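Local coordinates for protein putative pectin lyase (Geobacillus virus E2, PDB 7CHU) that serves as the trimeric tailspike of a thermophilic phage, probably recognising and perhaps degrading host surface polysaccharide during cell invasion, at residues A[240-245]-A[253-258]; A[258-261]-A[267-270]. All blocks are in the same frame, centred on the assembly; numbering follows the deposited sequence.

How the interactions relate
Interactions 1 and 2 are neighbouring pieces of the hydrophobic interior of one parallel beta-helix, their centres about 8 Å apart. The chain runs through them in order: strand 240-243, strand 251-256, a sharp turn at A257, strand 259-261, and then strand 268-271, which lies beside 240-243 in the following coil. Two probable hydrogen bonds join those two strands, V240 N to H267 O at 2.8 Å and V240 O to Y269 N at 2.9 Å. Inside, V240 CG2 packs 3.5 Å from F260 CE1, so the apolar filling of interaction 1 runs on into interaction 2. Both interactions also reach the second subunit of the trimer.

Interaction 1. Residues A[240-245]-A[253-258]; sequences VYIYNG and LLFIAC
I242 and L253 meet tip to tip inside a parallel beta-helix of the pectate lyase-like family, in which successive strands of one coil face each other across the interior. The axes of strands 240-243 and 253-256 stay 11.7 Å apart and run nearly antiparallel, at 161°, so side chains alone span the gap. The closest packing is at L253, whose CD1 lies 3.7 Å from I242 CG2 and almost as near to CD1 of the same isoleucine. The extended outer bond of I242 (chi2 160°) carries CD1 far enough to touch F255 CE1, at 4.0 Å, without leaving the leucine. Branched aliphatic residues suit this place, since they fill an irregular interior and carry no polar atom that would need a partner there.

Toward V240 the fit is less close. The valine offers CG1 to F255 CZ at 4.1 Å, and both it and I242 CD1 approach the phenylalanine ring obliquely. That broad ring also stacks on F284, one coil further along, and so ties successive turns together.

The alternate residues face outward. L254 packs on G286 and I256 on A257, both of the third subunit, so their apolar side chains suit the trimer interface. On the other strand the ring of Y241 meets those of H210 and Y269, and its OH hydrogen-bonds to D271, whereas the partly exposed Y243 marks the solvent side. A tyrosine suits both places: its ring can pack on its neighbours while its hydroxyl keeps a polar partner or meets solvent. Beyond the strand N244 fixes the loop, its OD1 hydrogen-bonded to G274 N and its ND2 to R277 O, and the chain curls back until G245 N sits 3.5 Å above the plane of the Y243 ring, over its centre.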
ATOM      1  N   VAL A 240      17.993  11.098  -2.334  1.00 12.58           N
ATOM      2  CA  VAL A 240      17.581  10.635  -3.661  1.00 11.97           C
ATOM      3  C   VAL A 240      17.367  11.877  -4.512  1.00 14.34           C
ATOM      4  O   VAL A 240      16.635  12.782  -4.104  1.00 16.90           O
ATOM      5  CB  VAL A 240      16.284   9.807  -3.617  1.00 15.90           C
ATOM      6  CG1 VAL A 240      15.898   9.345  -5.044  1.00 16.42           C
ATOM      7  CG2 VAL A 240      16.437   8.618  -2.700  1.00 17.26           C
ATOM      8  N   TYR A 241      18.027  11.949  -5.658  1.00 13.98           N
ATOM      9  CA  TYR A 241      17.909  13.093  -6.560  1.00 11.60           C
ATOM     10  C   TYR A 241      17.306  12.594  -7.867  1.00 12.66           C
ATOM     11  O   TYR A 241      17.903  11.744  -8.539  1.00 15.86           O
ATOM     12  CB  TYR A 241      19.275  13.739  -6.786  1.00 12.54           C
ATOM     13  CG  TYR A 241      19.237  15.136  -7.406  1.00 15.10           C
ATOM     14  CD1 TYR A 241      19.099  15.323  -8.791  1.00 16.65           C
ATOM     15  CD2 TYR A 241      19.363  16.267  -6.611  1.00 14.53           C
ATOM     16  CE1 TYR A 241      19.065  16.630  -9.351  1.00 16.59           C
ATOM     17  CE2 TYR A 241      19.344  17.559  -7.167  1.00 13.98           C
ATOM     18  CZ  TYR A 241      19.188  17.726  -8.521  1.00 17.86           C
ATOM     19  OH  TYR A 241      19.174  19.002  -9.028  1.00 19.32           O
ATOM     20  N   ILE A 242      16.127  13.095  -8.216  1.00 12.47           N
ATOM     21  CA  ILE A 242      15.398  12.642  -9.396  1.00 12.78           C
ATOM     22  C   ILE A 242      15.365  13.800 -10.389  1.00 16.15           C
ATOM     23  O   ILE A 242      14.725  14.825 -10.132  1.00 11.03           O
ATOM     24  CB  ILE A 242      13.975  12.173  -9.042  1.00 15.43           C
ATOM     25  CG1 ILE A 242      14.051  10.999  -8.044  1.00 13.15           C
ATOM     26  CG2 ILE A 242      13.238  11.797 -10.328  1.00 13.12           C
ATOM     27  CD1 ILE A 242      12.747  10.707  -7.217  1.00 14.74           C
ATOM     28  N   TYR A 243      16.054  13.636 -11.525  1.00 10.48           N
ATOM     29  CA  TYR A 243      16.228  14.677 -12.534  1.00 14.64           C
ATOM     30  C   TYR A 243      15.497  14.287 -13.821  1.00 13.70           C
ATOM     31  O   TYR A 243      15.475  13.115 -14.199  1.00 13.31           O
ATOM     32  CB  TYR A 243      17.736  14.864 -12.803  1.00 14.40           C
ATOM     33  CG  TYR A 243      18.142  15.980 -13.739  1.00 16.54           C
ATOM     34  CD1 TYR A 243      17.485  17.213 -13.732  1.00 14.42           C
ATOM     35  CD2 TYR A 243      19.219  15.817 -14.596  1.00 14.49           C
ATOM     36  CE1 TYR A 243      17.876  18.245 -14.593  1.00 14.39           C
ATOM     37  CE2 TYR A 243      19.625  16.834 -15.455  1.00 17.97           C
ATOM     38  CZ  TYR A 243      18.952  18.048 -15.450  1.00 17.16           C
ATOM     39  OH  TYR A 243      19.357  19.066 -16.287  1.00 19.26           O
ATOM     40  N   ASN A 244      14.879  15.248 -14.494  1.00 12.24           N
ATOM     41  CA  ASN A 244      14.240  14.862 -15.748  1.00 14.57           C
ATOM     42  C   ASN A 244      15.265  14.701 -16.878  1.00 15.52           C
ATOM     43  O   ASN A 244      15.063  13.867 -17.771  1.00 14.18           O
ATOM     44  CB  ASN A 244      13.112  15.849 -16.135  1.00 11.11           C
ATOM     45  CG  ASN A 244      13.556  17.326 -16.203  1.00 14.59           C
ATOM     46  OD1 ASN A 244      14.595  17.741 -15.690  1.00 13.85           O
ATOM     47  ND2 ASN A 244      12.697  18.135 -16.800  1.00 11.73           N
ATOM     48  N   GLY A 245      16.390  15.397 -16.806  1.00 12.18           N
ATOM     49  CA  GLY A 245      17.336  15.447 -17.913  1.00 14.95           C
ATOM     50  C   GLY A 245      16.888  16.393 -19.011  1.00 15.86           C
ATOM     51  O   GLY A 245      15.901  17.127 -18.879  1.00 14.17           O
ATOM     52  N   LEU A 253       8.276   6.175 -11.163  1.00 10.29           N
ATOM     53  CA  LEU A 253       9.137   5.664 -10.105  1.00 12.68           C
ATOM     54  C   LEU A 253       8.273   5.378  -8.879  1.00 13.94           C
ATOM     55  O   LEU A 253       7.676   6.308  -8.325  1.00 13.36           O
ATOM     56  CB  LEU A 253      10.217   6.678  -9.737  1.00 12.24           C
ATOM     57  CG  LEU A 253      11.174   7.219 -10.820  1.00 14.46           C
ATOM     58  CD1 LEU A 253      12.014   8.349 -10.246  1.00 13.09           C
ATOM     59  CD2 LEU A 253      12.053   6.115 -11.293  1.00 13.35           C
ATOM     60  N   LEU A 254       8.225   4.121  -8.437  1.00 11.36           N
ATOM     61  CA  LEU A 254       7.386   3.722  -7.304  1.00 15.09           C
ATOM     62  C   LEU A 254       8.277   3.310  -6.143  1.00 13.47           C
ATOM     63  O   LEU A 254       8.913   2.253  -6.191  1.00 16.40           O
ATOM     64  CB  LEU A 254       6.439   2.586  -7.687  1.00 11.22           C
ATOM     65  CG  LEU A 254       5.057   3.041  -8.193  1.00 15.54           C
ATOM     66  CD1 LEU A 254       5.104   3.818  -9.531  1.00 14.81           C
ATOM     67  CD2 LEU A 254       4.052   1.885  -8.292  1.00 21.00           C
ATOM     68  N   PHE A 255       8.323   4.146  -5.108  1.00 10.07           N
ATOM     69  CA  PHE A 255       9.029   3.837  -3.872  1.00 13.44           C
ATOM     70  C   PHE A 255       8.007   3.275  -2.887  1.00 12.48           C
ATOM     71  O   PHE A 255       7.040   3.957  -2.540  1.00 13.80           O
ATOM     72  CB  PHE A 255       9.703   5.088  -3.294  1.00 13.89           C
ATOM     73  CG  PHE A 255      10.740   5.715  -4.201  1.00 14.24           C
ATOM     74  CD1 PHE A 255      10.364   6.514  -5.267  1.00 10.91           C
ATOM     75  CD2 PHE A 255      12.091   5.522  -3.956  1.00 16.13           C
ATOM     76  CE1 PHE A 255      11.320   7.120  -6.074  1.00 12.24           C
ATOM     77  CE2 PHE A 255      13.061   6.103  -4.769  1.00 16.50           C
ATOM     78  CZ  PHE A 255      12.675   6.897  -5.845  1.00 14.20           C
ATOM     79  N   ILE A 256       8.179   2.020  -2.481  1.00 13.20           N
ATOM     80  CA  ILE A 256       7.187   1.336  -1.669  1.00 11.76           C
ATOM     81  C   ILE A 256       7.848   0.911  -0.377  1.00 13.65           C
ATOM     82  O   ILE A 256       8.878   0.226  -0.395  1.00 13.30           O
ATOM     83  CB  ILE A 256       6.572   0.136  -2.393  1.00 17.60           C
ATOM     84  CG1 ILE A 256       5.849   0.592  -3.669  1.00 17.45           C
ATOM     85  CG2 ILE A 256       5.612  -0.603  -1.441  1.00 15.69           C
ATOM     86  CD1 ILE A 256       5.346  -0.591  -4.538  1.00 19.98           C
ATOM     87  N   ALA A 257       7.286   1.344   0.745  1.00 11.90           N
ATOM     88  CA  ALA A 257       7.806   0.941   2.053  1.00 12.96           C
ATOM     89  C   ALA A 257       9.292   1.286   2.173  1.00 13.95           C
ATOM     90  O   ALA A 257      10.099   0.499   2.670  1.00 15.57           O
ATOM     91  CB  ALA A 257       7.568  -0.562   2.292  1.00 12.41           C
ATOM     92  N   CYS A 258       9.661   2.473   1.713  1.00 14.14           N
ATOM     93  CA  CYS A 258      11.054   2.885   1.751  1.00 13.80           C
ATOM     94  C   CYS A 258      11.325   3.643   3.048  1.00 13.56           C
ATOM     95  O   CYS A 258      10.408   4.149   3.692  1.00 15.54           O
ATOM     96  CB  CYS A 258      11.371   3.734   0.527  1.00 13.62           C
ATOM     97  SG  CYS A 258      11.387   2.696  -0.979  1.00 18.80           S
TER

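Interaction 2. Residues A[258-261]-A[267-270]; sequences CHFE and HVYF
F260 and H267 bury the most surface here, sliding past one another in opposite directions while their CA atoms stand 6.0 Å apart. The imidazole of H267 lies along the start of the phenylalanine side chain, with ND1 3.5 Å from F260 CB. One face of the imidazole also receives a backbone atom: F260 O sits 3.7 Å above its plane, displaced toward the rim. A flat, polarisable ring fits such a mixed surface of methylene and carbonyl. Its ND1 is hydrogen-bonded to ND2 of N263, in the turn between the two segments, which should restrain rotation of the ring.

This is a corner of the parallel beta-helix, where strand 259-261 closes one coil and strand 268-271 opens the next. F260 points toward strand 268-271, and with CG anti to its carbonyl carbon (chi1 -55°) the ring is placed so that CZ reaches V268, whose CG2 lies over one face, 4.2 Å from CZ. The ring also meets that of F289 on the adjoining strand 288-290, their planes nearly parallel.

On the side of strand 259-261 turned away from H267, H259 and E261 pair with each other. H259 NE2 donates to E261 OE1 at 2.7 Å with an angle of 166°, in the plane of the imidazole and onto the anti lone pair of the carboxylate.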
ATOM      1  N   CYS A 258       9.661   2.473   1.713  1.00 14.14           N
ATOM      2  CA  CYS A 258      11.054   2.885   1.751  1.00 13.80           C
ATOM      3  C   CYS A 258      11.325   3.643   3.048  1.00 13.56           C
ATOM      4  O   CYS A 258      10.408   4.149   3.692  1.00 15.54           O
ATOM      5  CB  CYS A 258      11.371   3.734   0.527  1.00 13.62           C
ATOM      6  SG  CYS A 258      11.387   2.696  -0.979  1.00 18.80           S
ATOM      7  N   HIS A 259      12.605   3.747   3.411  1.00 11.96           N
ATOM      8  CA  HIS A 259      13.010   4.274   4.722  1.00 15.45           C
ATOM      9  C   HIS A 259      14.106   5.316   4.493  1.00 17.51           C
ATOM     10  O   HIS A 259      15.236   4.949   4.162  1.00 13.44           O
ATOM     11  CB  HIS A 259      13.491   3.121   5.606  1.00 15.69           C
ATOM     12  CG  HIS A 259      13.949   3.508   6.983  1.00 16.78           C
ATOM     13  ND1 HIS A 259      14.069   2.580   7.997  1.00 18.15           N
ATOM     14  CD2 HIS A 259      14.365   4.686   7.509  1.00 19.64           C
ATOM     15  CE1 HIS A 259      14.504   3.174   9.095  1.00 18.03           C
ATOM     16  NE2 HIS A 259      14.688   4.454   8.829  1.00 19.29           N
ATOM     17  N   PHE A 260      13.777   6.606   4.667  1.00 11.57           N
ATOM     18  CA  PHE A 260      14.724   7.711   4.493  1.00 16.48           C
ATOM     19  C   PHE A 260      14.979   8.332   5.858  1.00 14.22           C
ATOM     20  O   PHE A 260      14.032   8.761   6.518  1.00 15.92           O
ATOM     21  CB  PHE A 260      14.187   8.775   3.530  1.00 13.89           C
ATOM     22  CG  PHE A 260      13.777   8.243   2.180  1.00 14.50           C
ATOM     23  CD1 PHE A 260      14.707   8.116   1.168  1.00 19.34           C
ATOM     24  CD2 PHE A 260      12.456   7.880   1.923  1.00 16.83           C
ATOM     25  CE1 PHE A 260      14.336   7.609  -0.092  1.00 18.22           C
ATOM     26  CE2 PHE A 260      12.066   7.380   0.681  1.00 17.14           C
ATOM     27  CZ  PHE A 260      13.012   7.244  -0.338  1.00 17.05           C
ATOM     28  N   GLU A 261      16.230   8.345   6.307  1.00 14.90           N
ATOM     29  CA  GLU A 261      16.466   8.811   7.670  1.00 17.40           C
ATOM     30  C   GLU A 261      17.792   9.547   7.769  1.00 17.16           C
ATOM     31  O   GLU A 261      18.790   9.093   7.222  1.00 12.98           O
ATOM     32  CB  GLU A 261      16.458   7.645   8.670  1.00 17.57           C
ATOM     33  CG  GLU A 261      16.708   8.120  10.107  1.00 17.22           C
ATOM     34  CD  GLU A 261      16.257   7.124  11.159  1.00 25.42           C
ATOM     35  OE1 GLU A 261      15.776   6.029  10.802  1.00 22.51           O
ATOM     36  OE2 GLU A 261      16.388   7.446  12.350  1.00 26.19           O
ATOM     37  N   HIS A 267      15.731  14.364   1.819  1.00 15.49           N
ATOM     38  CA  HIS A 267      15.562  12.937   1.563  1.00 15.26           C
ATOM     39  C   HIS A 267      15.309  12.684   0.088  1.00 14.20           C
ATOM     40  O   HIS A 267      15.928  11.804  -0.523  1.00 12.49           O
ATOM     41  CB  HIS A 267      14.419  12.348   2.389  1.00 12.01           C
ATOM     42  CG  HIS A 267      14.678  12.372   3.861  1.00 16.15           C
ATOM     43  ND1 HIS A 267      15.791  11.788   4.435  1.00 16.02           N
ATOM     44  CD2 HIS A 267      13.981  12.939   4.874  1.00 13.81           C
ATOM     45  CE1 HIS A 267      15.760  11.986   5.743  1.00 18.69           C
ATOM     46  NE2 HIS A 267      14.676  12.685   6.034  1.00 17.30           N
ATOM     47  N   VAL A 268      14.374  13.424  -0.488  1.00 12.12           N
ATOM     48  CA  VAL A 268      13.964  13.270  -1.876  1.00 13.03           C
ATOM     49  C   VAL A 268      13.971  14.657  -2.493  1.00 16.15           C
ATOM     50  O   VAL A 268      13.335  15.570  -1.959  1.00 12.97           O
ATOM     51  CB  VAL A 268      12.561  12.654  -1.986  1.00 14.63           C
ATOM     52  CG1 VAL A 268      12.040  12.770  -3.408  1.00 19.10           C
ATOM     53  CG2 VAL A 268      12.578  11.204  -1.517  1.00 14.75           C
ATOM     54  N   TYR A 269      14.699  14.823  -3.600  1.00 14.95           N
ATOM     55  CA  TYR A 269      14.781  16.102  -4.301  1.00 12.91           C
ATOM     56  C   TYR A 269      14.410  15.870  -5.763  1.00 13.34           C
ATOM     57  O   TYR A 269      15.138  15.177  -6.478  1.00 13.04           O
ATOM     58  CB  TYR A 269      16.196  16.691  -4.181  1.00 12.92           C
ATOM     59  CG  TYR A 269      16.297  18.118  -4.636  1.00 13.66           C
ATOM     60  CD1 TYR A 269      16.310  18.422  -5.991  1.00 15.28           C
ATOM     61  CD2 TYR A 269      16.354  19.167  -3.713  1.00 14.96           C
ATOM     62  CE1 TYR A 269      16.404  19.734  -6.448  1.00 15.84           C
ATOM     63  CE2 TYR A 269      16.447  20.495  -4.147  1.00 18.95           C
ATOM     64  CZ  TYR A 269      16.483  20.766  -5.518  1.00 20.51           C
ATOM     65  OH  TYR A 269      16.559  22.055  -5.981  1.00 20.90           O
ATOM     66  N   PHE A 270      13.265  16.405  -6.194  1.00 11.21           N
ATOM     67  CA  PHE A 270      12.861  16.351  -7.592  1.00 13.54           C
ATOM     68  C   PHE A 270      13.376  17.606  -8.285  1.00 19.15           C
ATOM     69  O   PHE A 270      13.258  18.711  -7.751  1.00 15.04           O
ATOM     70  CB  PHE A 270      11.343  16.271  -7.759  1.00 10.22           C
ATOM     71  CG  PHE A 270      10.769  14.899  -7.543  1.00 14.12           C
ATOM     72  CD1 PHE A 270      10.662  13.990  -8.587  1.00 13.33           C
ATOM     73  CD2 PHE A 270      10.318  14.528  -6.300  1.00 13.32           C
ATOM     74  CE1 PHE A 270      10.113  12.725  -8.388  1.00 15.14           C
ATOM     75  CE2 PHE A 270       9.732  13.281  -6.087  1.00 16.18           C
ATOM     76  CZ  PHE A 270       9.633  12.375  -7.113  1.00 15.37           C
TER